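Local coordinates for protein putative retaining b-glycosidase (Saccharophagus degradans, PDB 5A95) that is a glycoside hydrolase of family 5 that probably hydrolyses mixed-linkage beta-glucans with retention of configuration at the anomeric carbon, at residues 47-52 with 59-64; 114-119 with 168-173; 200-205 with 236-241; 337-342 with 347-352. The protein carries 1 engineered substitution. One frame throughout, in Å; residues are numbered along the deposited sequence.

Contact 1. Residues 47-52 with 59-64; sequences TQSFIS and IDDKGK
S52 and I59 form an antiparallel hydrogen-bonded pair at the open end of the hairpin of strands 52-54 and 57-59, the latter pairing with strand 65-72. S52 N donates to I59 O at 2.9 Å and I59 N to S52 O, while S52 OG lies 3.3 Å from I59 CG1. The tight part continues at S49: with OG anti to the backbone N (chi1 178°), the hydroxyl extends to the type I turn D60-G63 and accepts from D61 N at 2.8 Å. In turn S49 OG donates to F50 O from above the carbonyl plane. D60 OD1 accepts from K62 N, an Asx turn, and on the other face of the carboxylate from K64 N, just past the turn. I51, packed on F66, F68 and Y136, brings CD1 to 4.1 Å from D60 CB; S49 O bonds Y136 OH, at the N-terminal end of the barrel strands. Water bridges the looser side: one molecule accepts from F50 N and donates to D61 OD2, another joins F50 O to S52 OG. A serine hydroxyl, donor and acceptor together, thus fastens 47-52 to the turn, whereas the D61 carboxylate reaches F50 N through water.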
# COMPACT_ATOMS: atom_id res chain seq x y z
N THR A 47 12.11 21.10 -34.36
CA THR A 47 11.12 20.27 -35.04
C THR A 47 11.57 18.78 -35.02
O THR A 47 12.76 18.46 -35.22
CB THR A 47 10.89 20.78 -36.47
OG1 THR A 47 12.15 20.87 -37.16
CG2 THR A 47 10.19 22.17 -36.44
N GLN A 48 10.63 17.90 -34.74
CA GLN A 48 10.88 16.48 -34.65
C GLN A 48 9.53 15.83 -34.75
O GLN A 48 8.59 16.19 -34.02
CB GLN A 48 11.55 16.11 -33.30
CG GLN A 48 11.94 14.66 -33.18
CD GLN A 48 12.83 14.37 -31.98
OE1 GLN A 48 13.01 15.21 -31.09
NE2 GLN A 48 13.41 13.17 -31.96
N SER A 49 9.41 14.85 -35.64
CA SER A 49 8.14 14.21 -35.87
C SER A 49 7.70 13.40 -34.65
O SER A 49 8.50 12.70 -34.04
CB SER A 49 8.20 13.27 -37.06
OG SER A 49 6.96 12.62 -37.25
N PHE A 50 6.43 13.47 -34.31
CA PHE A 50 5.84 12.46 -33.46
C PHE A 50 5.89 11.12 -34.16
O PHE A 50 5.69 11.01 -35.38
CB PHE A 50 4.36 12.76 -33.13
CG PHE A 50 4.17 13.84 -32.11
CD1 PHE A 50 4.24 13.55 -30.76
CD2 PHE A 50 3.96 15.16 -32.50
CE1 PHE A 50 4.07 14.54 -29.82
CE2 PHE A 50 3.79 16.15 -31.55
CZ PHE A 50 3.85 15.85 -30.21
N ILE A 51 6.09 10.07 -33.37
CA ILE A 51 5.94 8.70 -33.83
C ILE A 51 4.62 8.20 -33.28
O ILE A 51 4.33 8.41 -32.09
CB ILE A 51 7.10 7.80 -33.35
CG1 ILE A 51 8.46 8.39 -33.77
CG2 ILE A 51 6.93 6.37 -33.87
CD1 ILE A 51 8.63 8.61 -35.27
N SER A 52 3.85 7.52 -34.09
CA SER A 52 2.53 6.99 -33.72
C SER A 52 2.43 5.53 -34.16
O SER A 52 3.30 5.02 -34.85
CB SER A 52 1.41 7.83 -34.35
OG SER A 52 1.57 7.95 -35.73
N ILE A 59 4.76 4.73 -37.30
CA ILE A 59 4.86 5.68 -38.43
C ILE A 59 5.24 7.06 -37.95
O ILE A 59 4.95 7.43 -36.79
CB ILE A 59 3.57 5.76 -39.25
CG1 ILE A 59 2.37 6.17 -38.40
CG2 ILE A 59 3.33 4.44 -39.96
CD1 ILE A 59 1.17 6.58 -39.22
N ASP A 60 5.89 7.83 -38.82
CA ASP A 60 6.15 9.24 -38.56
C ASP A 60 4.99 10.07 -39.10
O ASP A 60 3.97 9.52 -39.55
CB ASP A 60 7.51 9.67 -39.11
CG ASP A 60 7.58 9.66 -40.63
OD1 ASP A 60 6.53 9.62 -41.29
OD2 ASP A 60 8.71 9.68 -41.15
N ASP A 61 5.15 11.40 -39.02
CA ASP A 61 4.10 12.34 -39.41
C ASP A 61 3.94 12.52 -40.92
O ASP A 61 3.03 13.23 -41.35
CB ASP A 61 4.25 13.69 -38.68
CG ASP A 61 5.51 14.47 -39.05
OD1 ASP A 61 6.22 14.08 -40.00
OD2 ASP A 61 5.74 15.52 -38.39
N LYS A 62 4.83 11.90 -41.71
CA LYS A 62 4.66 11.78 -43.18
C LYS A 62 4.01 10.41 -43.56
O LYS A 62 3.82 10.10 -44.76
CB LYS A 62 6.03 11.93 -43.87
CG LYS A 62 6.67 13.32 -43.72
CD LYS A 62 7.90 13.51 -44.61
CE LYS A 62 8.54 14.90 -44.46
NZ LYS A 62 9.44 15.02 -43.28
N GLY A 63 3.70 9.59 -42.54
CA GLY A 63 3.12 8.26 -42.77
C GLY A 63 4.12 7.16 -43.10
O GLY A 63 3.73 6.02 -43.42
N LYS A 64 5.40 7.49 -43.06
CA LYS A 64 6.48 6.55 -43.36
C LYS A 64 6.69 5.62 -42.18
O LYS A 64 6.75 6.05 -41.03
CB LYS A 64 7.78 7.28 -43.69
CG LYS A 64 8.93 6.38 -44.11
CD LYS A 64 10.20 7.17 -44.35
CE LYS A 64 11.32 6.24 -44.77
NZ LYS A 64 12.52 6.98 -45.25
O HOH W 1 4.84 15.46 -35.84
O HOH W 2 3.08 10.29 -36.22

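Contact 2. Residues 114-119 with 168-173; sequences LGPDVY and WRRITF
Two adjacent outer helices of the (beta/alpha)8 barrel meet where P116 lies on R170, the first turn of helix 116-133 against the last turns of helix 161-174. G115 sits at the N-cap position; its positive phi ends helix 108-114 and lets the chain turn into the next helix, of which P116 is the first residue. The proline ring meets one face of the R170 guanidinium: P116 CB stands over the centre of the flat group, 3.7 Å from R170 CZ, and P116 CG lies 4.1 Å from the same carbon. The arginine gets there as an extended chain from CG to NE (chi2 172°, chi3 -176°), which carries its planar end across to the proline. W111 of helix 108-114 touches both residues. The charges meet less directly. D117 OD1 is 4.0 Å from R170 NH1, a long salt bridge with the carboxylate and guanidinium planes turned 64° apart, and a water fills the link: it donates to D117 OD1 at 2.8 Å and accepts from R170 NH1 at 3.0 Å, lying in the guanidinium plane at its edge. The stronger carboxylate partner of R170 is D166, one turn earlier on its own helix, which binds NE. The preceding residue, R169, donates through NH1 to Y152 O of the second subunit. R170 therefore offers a face to the apolar proline and its edge to the water that leads to D117; that link is probably a modest, solvent-tempered attraction, and D166 probably does more to fix the guanidinium.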
# COMPACT_ATOMS: atom_id res chain seq x y z
N LEU A 114 17.30 9.84 -5.82
CA LEU A 114 17.39 11.20 -6.35
C LEU A 114 16.17 12.03 -5.98
O LEU A 114 16.26 13.24 -5.75
CB LEU A 114 17.58 11.20 -7.86
CG LEU A 114 18.91 10.67 -8.35
CD1 LEU A 114 18.92 10.57 -9.89
CD2 LEU A 114 19.99 11.61 -7.85
N GLY A 115 15.02 11.36 -5.91
CA GLY A 115 13.74 12.00 -5.72
C GLY A 115 13.11 12.38 -7.05
O GLY A 115 13.82 12.73 -7.99
N PRO A 116 11.77 12.32 -7.14
CA PRO A 116 11.10 12.67 -8.38
C PRO A 116 11.52 14.00 -9.00
O PRO A 116 11.75 14.05 -10.20
CB PRO A 116 9.61 12.66 -7.99
CG PRO A 116 9.56 11.60 -6.96
CD PRO A 116 10.83 11.77 -6.15
N ASP A 117 11.58 15.06 -8.20
CA ASP A 117 11.81 16.37 -8.77
C ASP A 117 13.16 16.42 -9.47
O ASP A 117 13.29 16.92 -10.58
CB ASP A 117 11.79 17.48 -7.69
CG ASP A 117 10.41 17.71 -7.08
OD1 ASP A 117 9.42 17.11 -7.52
OD2 ASP A 117 10.36 18.57 -6.15
N VAL A 118 14.19 15.91 -8.79
CA VAL A 118 15.53 15.89 -9.35
C VAL A 118 15.63 14.92 -10.54
O VAL A 118 16.28 15.22 -11.57
CB VAL A 118 16.55 15.56 -8.25
CG1 VAL A 118 17.92 15.20 -8.82
CG2 VAL A 118 16.68 16.75 -7.31
N TYR A 119 15.06 13.73 -10.40
CA TYR A 119 15.13 12.77 -11.49
C TYR A 119 14.49 13.36 -12.77
O TYR A 119 15.06 13.26 -13.87
CB TYR A 119 14.52 11.42 -11.09
CG TYR A 119 15.12 10.22 -11.80
CD1 TYR A 119 15.10 10.12 -13.19
CD2 TYR A 119 15.73 9.20 -11.10
CE1 TYR A 119 15.67 9.05 -13.84
CE2 TYR A 119 16.32 8.12 -11.76
CZ TYR A 119 16.27 8.03 -13.13
OH TYR A 119 16.84 6.97 -13.78
N TRP A 168 4.06 7.31 -13.63
CA TRP A 168 3.49 7.54 -14.94
C TRP A 168 2.63 8.81 -14.98
O TRP A 168 2.62 9.52 -16.01
CB TRP A 168 2.74 6.30 -15.44
CG TRP A 168 3.69 5.21 -15.83
CD1 TRP A 168 3.81 3.97 -15.26
CD2 TRP A 168 4.73 5.29 -16.82
NE1 TRP A 168 4.83 3.29 -15.86
CE2 TRP A 168 5.41 4.07 -16.82
CE3 TRP A 168 5.14 6.31 -17.71
CZ2 TRP A 168 6.48 3.82 -17.66
CZ3 TRP A 168 6.21 6.05 -18.52
CH2 TRP A 168 6.86 4.82 -18.50
N ARG A 169 1.92 9.14 -13.91
CA ARG A 169 1.18 10.40 -13.84
C ARG A 169 2.12 11.59 -14.03
O ARG A 169 1.86 12.50 -14.85
CB ARG A 169 0.42 10.48 -12.51
CG ARG A 169 -0.40 11.75 -12.29
CD ARG A 169 0.44 12.91 -11.71
NE ARG A 169 -0.39 14.06 -11.42
CZ ARG A 169 -1.10 14.21 -10.31
NH1 ARG A 169 -1.07 13.29 -9.37
NH2 ARG A 169 -1.84 15.30 -10.13
N ARG A 170 3.23 11.58 -13.30
CA ARG A 170 4.16 12.70 -13.35
C ARG A 170 4.82 12.83 -14.72
O ARG A 170 5.00 13.94 -15.24
CB ARG A 170 5.25 12.54 -12.30
CG ARG A 170 4.82 12.77 -10.87
CD ARG A 170 5.97 12.37 -9.96
NE ARG A 170 5.74 12.42 -8.52
CZ ARG A 170 5.99 13.49 -7.76
NH1 ARG A 170 6.39 14.62 -8.26
NH2 ARG A 170 5.81 13.39 -6.46
N ILE A 171 5.26 11.71 -15.27
CA ILE A 171 5.90 11.67 -16.56
C ILE A 171 4.96 12.18 -17.64
O ILE A 171 5.35 12.98 -18.50
CB ILE A 171 6.40 10.23 -16.87
CG1 ILE A 171 7.56 9.80 -15.97
CG2 ILE A 171 6.70 10.05 -18.34
CD1 ILE A 171 8.90 10.46 -16.31
N THR A 172 3.74 11.66 -17.64
CA THR A 172 2.83 11.99 -18.70
C THR A 172 2.47 13.45 -18.70
O THR A 172 2.37 14.09 -19.75
CB THR A 172 1.57 11.09 -18.67
OG1 THR A 172 1.95 9.70 -18.65
CG2 THR A 172 0.72 11.31 -19.88
N PHE A 173 2.28 14.01 -17.51
CA PHE A 173 2.03 15.44 -17.39
C PHE A 173 3.23 16.26 -17.88
O PHE A 173 3.10 17.18 -18.67
CB PHE A 173 1.72 15.81 -15.95
CG PHE A 173 1.55 17.29 -15.69
CD1 PHE A 173 0.40 17.95 -16.07
CD2 PHE A 173 2.53 18.00 -15.05
CE1 PHE A 173 0.25 19.29 -15.80
CE2 PHE A 173 2.39 19.35 -14.80
CZ PHE A 173 1.24 19.99 -15.18
O HOH W 3 7.33 16.20 -5.88

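Contact 3. Residues 200-205 with 236-241; sequences RNWAEW and LSPIKK
An apolar helix-to-loop contact is made by W202 on P238 and I239, between the start of helix 202-219 and the loop that leads from helix 230-233 to strand 250-252. At its centre is a CH-pi interaction: P238 CB stands over one face of the indole, 3.5 Å from the centroid of the five-membered ring of W202 and 13° off its normal. The nearest ring atom is W202 CD2, 3.5 Å from P238 CB, and P238 CG follows 4.1 Å from W202 CE3. At the other end of the indole, I239 CG2 approaches obliquely, 3.8 Å from W202 CZ2, while the same isoleucine touches Y251 and Y285. W202 chi1 of -180° swings CG away from the backbone N, and the indole reaches P238. The indole N-H is used as well, since W202 NE1 donates to A242 O, the residue after 236-241 in the same loop. With an alanine here, P238 would probably lose the aromatic surface beneath CB, A242 O its indole donor, and a gap would be likely to open between helix and loop. The helix start carrying W202 is itself held by N201, whose OD1 accepts from E204 N at 2.9 Å, in the carbonyl plane on a lone pair. Helix 202-219 belongs to the crossover between the parallel strands 181-185 and 224-227, so this is a tryptophan-on-proline contact at the N-capped start of an outer helix of a (beta/alpha)8 barrel.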
# COMPACT_ATOMS: atom_id res chain seq x y z
N ARG A 200 1.23 -16.01 -11.27
CA ARG A 200 1.14 -15.27 -12.51
C ARG A 200 -0.24 -15.48 -13.10
O ARG A 200 -0.73 -16.59 -13.16
CB ARG A 200 2.28 -15.62 -13.47
CG ARG A 200 2.08 -16.86 -14.30
CD ARG A 200 3.27 -17.12 -15.22
NE ARG A 200 4.47 -17.51 -14.48
CZ ARG A 200 4.70 -18.73 -14.01
NH1 ARG A 200 3.80 -19.72 -14.14
NH2 ARG A 200 5.84 -18.96 -13.42
N ASN A 201 -0.84 -14.38 -13.54
CA ASN A 201 -2.22 -14.42 -14.03
C ASN A 201 -2.40 -13.35 -15.09
O ASN A 201 -2.32 -12.16 -14.79
CB ASN A 201 -3.20 -14.20 -12.90
CG ASN A 201 -4.65 -14.36 -13.35
OD1 ASN A 201 -5.33 -13.39 -13.64
ND2 ASN A 201 -5.10 -15.62 -13.46
N TRP A 202 -2.61 -13.79 -16.33
CA TRP A 202 -2.73 -12.82 -17.42
C TRP A 202 -3.88 -11.85 -17.21
O TRP A 202 -3.72 -10.65 -17.43
CB TRP A 202 -2.86 -13.53 -18.78
CG TRP A 202 -2.97 -12.54 -19.90
CD1 TRP A 202 -4.07 -12.25 -20.61
CD2 TRP A 202 -1.94 -11.67 -20.35
NE1 TRP A 202 -3.81 -11.24 -21.49
CE2 TRP A 202 -2.50 -10.88 -21.38
CE3 TRP A 202 -0.59 -11.51 -20.04
CZ2 TRP A 202 -1.78 -9.91 -22.04
CZ3 TRP A 202 0.12 -10.55 -20.72
CH2 TRP A 202 -0.46 -9.78 -21.71
N ALA A 203 -5.05 -12.33 -16.80
CA ALA A 203 -6.15 -11.41 -16.68
C ALA A 203 -5.86 -10.27 -15.70
O ALA A 203 -6.16 -9.11 -15.96
CB ALA A 203 -7.43 -12.15 -16.29
N GLU A 204 -5.25 -10.61 -14.57
CA GLU A 204 -4.87 -9.62 -13.58
C GLU A 204 -3.86 -8.61 -14.14
O GLU A 204 -3.99 -7.40 -13.97
CB GLU A 204 -4.28 -10.36 -12.38
CG GLU A 204 -3.75 -9.51 -11.25
CD GLU A 204 -3.29 -10.36 -10.10
OE1 GLU A 204 -2.44 -11.24 -10.32
OE2 GLU A 204 -3.72 -10.08 -8.95
N TRP A 205 -2.89 -9.12 -14.86
CA TRP A 205 -1.83 -8.28 -15.41
C TRP A 205 -2.35 -7.38 -16.53
O TRP A 205 -2.06 -6.19 -16.57
CB TRP A 205 -0.63 -9.13 -15.84
CG TRP A 205 0.53 -8.36 -16.36
CD1 TRP A 205 1.16 -8.56 -17.55
CD2 TRP A 205 1.25 -7.32 -15.70
NE1 TRP A 205 2.20 -7.69 -17.69
CE2 TRP A 205 2.28 -6.91 -16.57
CE3 TRP A 205 1.10 -6.64 -14.49
CZ2 TRP A 205 3.13 -5.87 -16.27
CZ3 TRP A 205 1.93 -5.60 -14.21
CH2 TRP A 205 2.93 -5.21 -15.09
N LEU A 236 4.51 -13.27 -25.14
CA LEU A 236 3.38 -12.46 -25.59
C LEU A 236 2.19 -13.32 -26.02
O LEU A 236 1.14 -12.79 -26.32
CB LEU A 236 3.80 -11.57 -26.74
CG LEU A 236 4.74 -10.42 -26.40
CD1 LEU A 236 5.12 -9.67 -27.66
CD2 LEU A 236 4.10 -9.48 -25.37
N SER A 237 2.32 -14.64 -26.01
CA SER A 237 1.25 -15.48 -26.54
C SER A 237 -0.15 -15.23 -25.97
O SER A 237 -1.11 -15.37 -26.71
CB SER A 237 1.63 -16.96 -26.51
OG SER A 237 1.76 -17.45 -25.20
N PRO A 238 -0.29 -14.83 -24.68
CA PRO A 238 -1.67 -14.58 -24.20
C PRO A 238 -2.45 -13.50 -24.97
O PRO A 238 -3.67 -13.45 -24.86
CB PRO A 238 -1.48 -14.16 -22.75
CG PRO A 238 -0.21 -14.88 -22.34
CD PRO A 238 0.67 -14.74 -23.56
N ILE A 239 -1.77 -12.63 -25.70
CA ILE A 239 -2.46 -11.55 -26.41
C ILE A 239 -3.26 -12.02 -27.62
O ILE A 239 -4.03 -11.25 -28.16
CB ILE A 239 -1.51 -10.41 -26.83
CG1 ILE A 239 -0.66 -10.80 -28.05
CG2 ILE A 239 -0.67 -9.93 -25.65
CD1 ILE A 239 0.22 -9.67 -28.53
N LYS A 240 -3.10 -13.27 -28.05
CA LYS A 240 -3.87 -13.72 -29.22
C LYS A 240 -5.36 -13.61 -28.92
O LYS A 240 -6.14 -13.04 -29.71
CB LYS A 240 -3.50 -15.14 -29.63
CG LYS A 240 -2.07 -15.21 -30.14
CD LYS A 240 -1.72 -16.62 -30.52
CE LYS A 240 -0.28 -16.73 -30.96
NZ LYS A 240 0.11 -18.14 -31.18
N LYS A 241 -5.78 -14.16 -27.78
CA LYS A 241 -7.19 -14.06 -27.43
C LYS A 241 -7.52 -13.07 -26.34
O LYS A 241 -8.70 -12.73 -26.16
CB LYS A 241 -7.77 -15.42 -27.09
CG LYS A 241 -7.80 -16.37 -28.29
CD LYS A 241 -8.65 -15.85 -29.45
CE LYS A 241 -8.89 -16.92 -30.50
NZ LYS A 241 -7.89 -16.81 -31.59

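Contact 4. Residues 337-342 with 347-352; sequences SPTMIN and TPSEQG. With BGC (beta-D-glucopyranose), chain D; BGC (beta-D-glucopyranose), chain B.
The N-cap of helix 350-363, S349, meets T339 and so ties that helix to the loop 337-342, whose S337 lines the glycan pocket. T339 O is gripped from opposite faces of its carbonyl plane by S349 OG at 2.8 Å and by Q351 NE2 at 3.2 Å. A chi1 of 68° holds the S349 hydroxyl over the helix start, where S349 OG accepts from G352 N at 3.1 Å and closes the cap. Two backbone bonds continue the seam: S349 N donates to M340 O at 3.0 Å and N342 N to T347 O at 2.8 Å. G352 CA makes a CA-H...O contact of 3.3 Å with M340 O, where a CB would collide with that oxygen. With an alanine in place of S349, G352 N would probably be left without its cap and T339 O with one donor fewer, freeing the helix start to shift. At the sugar end, before the cis peptide of P338, O2 of the chain D glucose donates to S337 O at 2.7 Å, and S337 OG lies 2.8 Å from O2 of the chain B glucose. Behind the loop, Q351 reaches inward to W294 N and W330 O, its side chain touching V329 as M340 does, while P338 and M340 make backbone bonds to V331; helix 350-363 thus starts beside the C-terminal end of strand 326-329.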
# COMPACT_ATOMS: atom_id res chain seq x y z
N SER A 337 26.12 -5.48 -17.48
CA SER A 337 26.34 -6.50 -18.50
C SER A 337 25.02 -7.11 -19.02
O SER A 337 24.00 -7.05 -18.34
CB SER A 337 27.21 -7.61 -17.92
OG SER A 337 26.56 -8.25 -16.85
N PRO A 338 25.03 -7.69 -20.23
CA PRO A 338 26.16 -7.70 -21.16
C PRO A 338 26.48 -6.31 -21.71
O PRO A 338 25.58 -5.59 -22.12
CB PRO A 338 25.69 -8.64 -22.27
CG PRO A 338 24.19 -8.57 -22.22
CD PRO A 338 23.90 -8.46 -20.75
N THR A 339 27.76 -5.94 -21.70
CA THR A 339 28.17 -4.62 -22.14
C THR A 339 28.23 -4.51 -23.66
O THR A 339 28.49 -5.51 -24.34
CB THR A 339 29.58 -4.30 -21.66
OG1 THR A 339 30.47 -5.21 -22.29
CG2 THR A 339 29.71 -4.40 -20.17
N MET A 340 28.08 -3.28 -24.18
CA MET A 340 28.40 -2.95 -25.56
C MET A 340 29.75 -2.32 -25.74
O MET A 340 30.24 -2.22 -26.86
CB MET A 340 27.36 -2.01 -26.17
CG MET A 340 25.98 -2.63 -26.25
SD MET A 340 24.75 -1.56 -27.01
CE MET A 340 25.29 -1.67 -28.71
N ILE A 341 30.32 -1.86 -24.63
CA ILE A 341 31.58 -1.14 -24.64
C ILE A 341 32.43 -1.60 -23.47
O ILE A 341 31.90 -2.01 -22.43
CB ILE A 341 31.38 0.40 -24.59
CG1 ILE A 341 30.50 0.80 -23.39
CG2 ILE A 341 30.85 0.90 -25.93
CD1 ILE A 341 30.31 2.30 -23.25
N ASN A 342 33.75 -1.50 -23.61
CA ASN A 342 34.67 -1.95 -22.57
C ASN A 342 35.12 -0.82 -21.67
O ASN A 342 35.68 -1.07 -20.59
CB ASN A 342 35.92 -2.58 -23.20
CG ASN A 342 35.59 -3.75 -24.11
OD1 ASN A 342 34.61 -4.45 -23.92
ND2 ASN A 342 36.48 -4.00 -25.05
N THR A 347 35.32 1.83 -26.65
CA THR A 347 35.89 0.66 -27.34
C THR A 347 34.82 -0.45 -27.32
O THR A 347 34.34 -0.82 -26.24
CB THR A 347 37.14 0.14 -26.65
OG1 THR A 347 38.08 1.21 -26.57
CG2 THR A 347 37.78 -1.01 -27.44
N PRO A 348 34.45 -0.98 -28.50
CA PRO A 348 33.33 -1.92 -28.48
C PRO A 348 33.67 -3.28 -27.90
O PRO A 348 34.81 -3.78 -28.05
CB PRO A 348 32.94 -2.05 -29.95
CG PRO A 348 33.54 -0.88 -30.65
CD PRO A 348 34.79 -0.56 -29.87
N SER A 349 32.70 -3.89 -27.25
CA SER A 349 32.74 -5.31 -26.91
C SER A 349 32.35 -6.09 -28.16
O SER A 349 32.01 -5.51 -29.18
CB SER A 349 31.75 -5.59 -25.79
OG SER A 349 30.44 -5.44 -26.31
N GLU A 350 32.37 -7.42 -28.06
CA GLU A 350 31.98 -8.25 -29.20
C GLU A 350 30.57 -7.85 -29.67
O GLU A 350 30.35 -7.58 -30.85
CB GLU A 350 32.01 -9.73 -28.84
CG GLU A 350 31.58 -10.62 -29.99
CD GLU A 350 31.25 -12.04 -29.62
OE1 GLU A 350 31.14 -12.39 -28.43
OE2 GLU A 350 30.99 -12.84 -30.56
N GLN A 351 29.58 -7.86 -28.77
CA GLN A 351 28.23 -7.53 -29.23
C GLN A 351 28.12 -6.07 -29.64
O GLN A 351 27.34 -5.74 -30.53
CB GLN A 351 27.14 -7.89 -28.21
CG GLN A 351 27.04 -7.00 -26.98
CD GLN A 351 25.66 -7.03 -26.34
OE1 GLN A 351 24.71 -7.56 -26.90
NE2 GLN A 351 25.54 -6.39 -25.19
N GLY A 352 28.88 -5.19 -28.99
CA GLY A 352 28.85 -3.80 -29.37
C GLY A 352 29.29 -3.55 -30.80
O GLY A 352 28.59 -2.86 -31.55
C2 BGC D . 23.21 -5.91 -15.18
C3 BGC D . 23.72 -5.62 -13.78
C4 BGC D . 23.04 -4.41 -13.20
C5 BGC D . 21.52 -4.54 -13.30
C6 BGC D . 20.78 -3.27 -12.94
C1 BGC D . 21.70 -6.06 -15.09
O2 BGC D . 23.84 -7.11 -15.63
O3 BGC D . 25.13 -5.37 -13.86
O4 BGC D . 23.40 -4.30 -11.82
O5 BGC D . 21.15 -4.84 -14.63
O6 BGC D . 19.38 -3.48 -13.09
C2 BGC B . 27.38 -6.18 -13.66
C3 BGC B . 28.29 -7.20 -13.01
C4 BGC B . 28.04 -7.24 -11.52
C5 BGC B . 26.58 -7.53 -11.26
C6 BGC B . 26.25 -7.54 -9.77
C1 BGC B . 25.94 -6.42 -13.30
O2 BGC B . 27.55 -6.25 -15.08
O3 BGC B . 29.65 -6.82 -13.22
O4 BGC B . 28.89 -8.24 -10.94
O5 BGC B . 25.79 -6.50 -11.87
O6 BGC B . 26.50 -6.23 -9.22

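Overall arrangement
From the N terminus, contact 1 closes first, joining the approach and first residue of a short hairpin to its last residue and the turn after it, at the edge of strand 65-72. Contact 2 then spans 48 residues, including strand 136-144, to join two outer helices, 116-133 and 161-174. Contact 3 closes a 30-residue loop holding most of helix 202-219 and strand 224-227, tying an outer helix to a loop; contact 4 closes a tight one of four residues between the pocket loop and the last helix. The four follow in series; none nests or crosses. None touches another, contacts 3 and 4 having centres about 34 Å apart on opposite sides of the chain's centre.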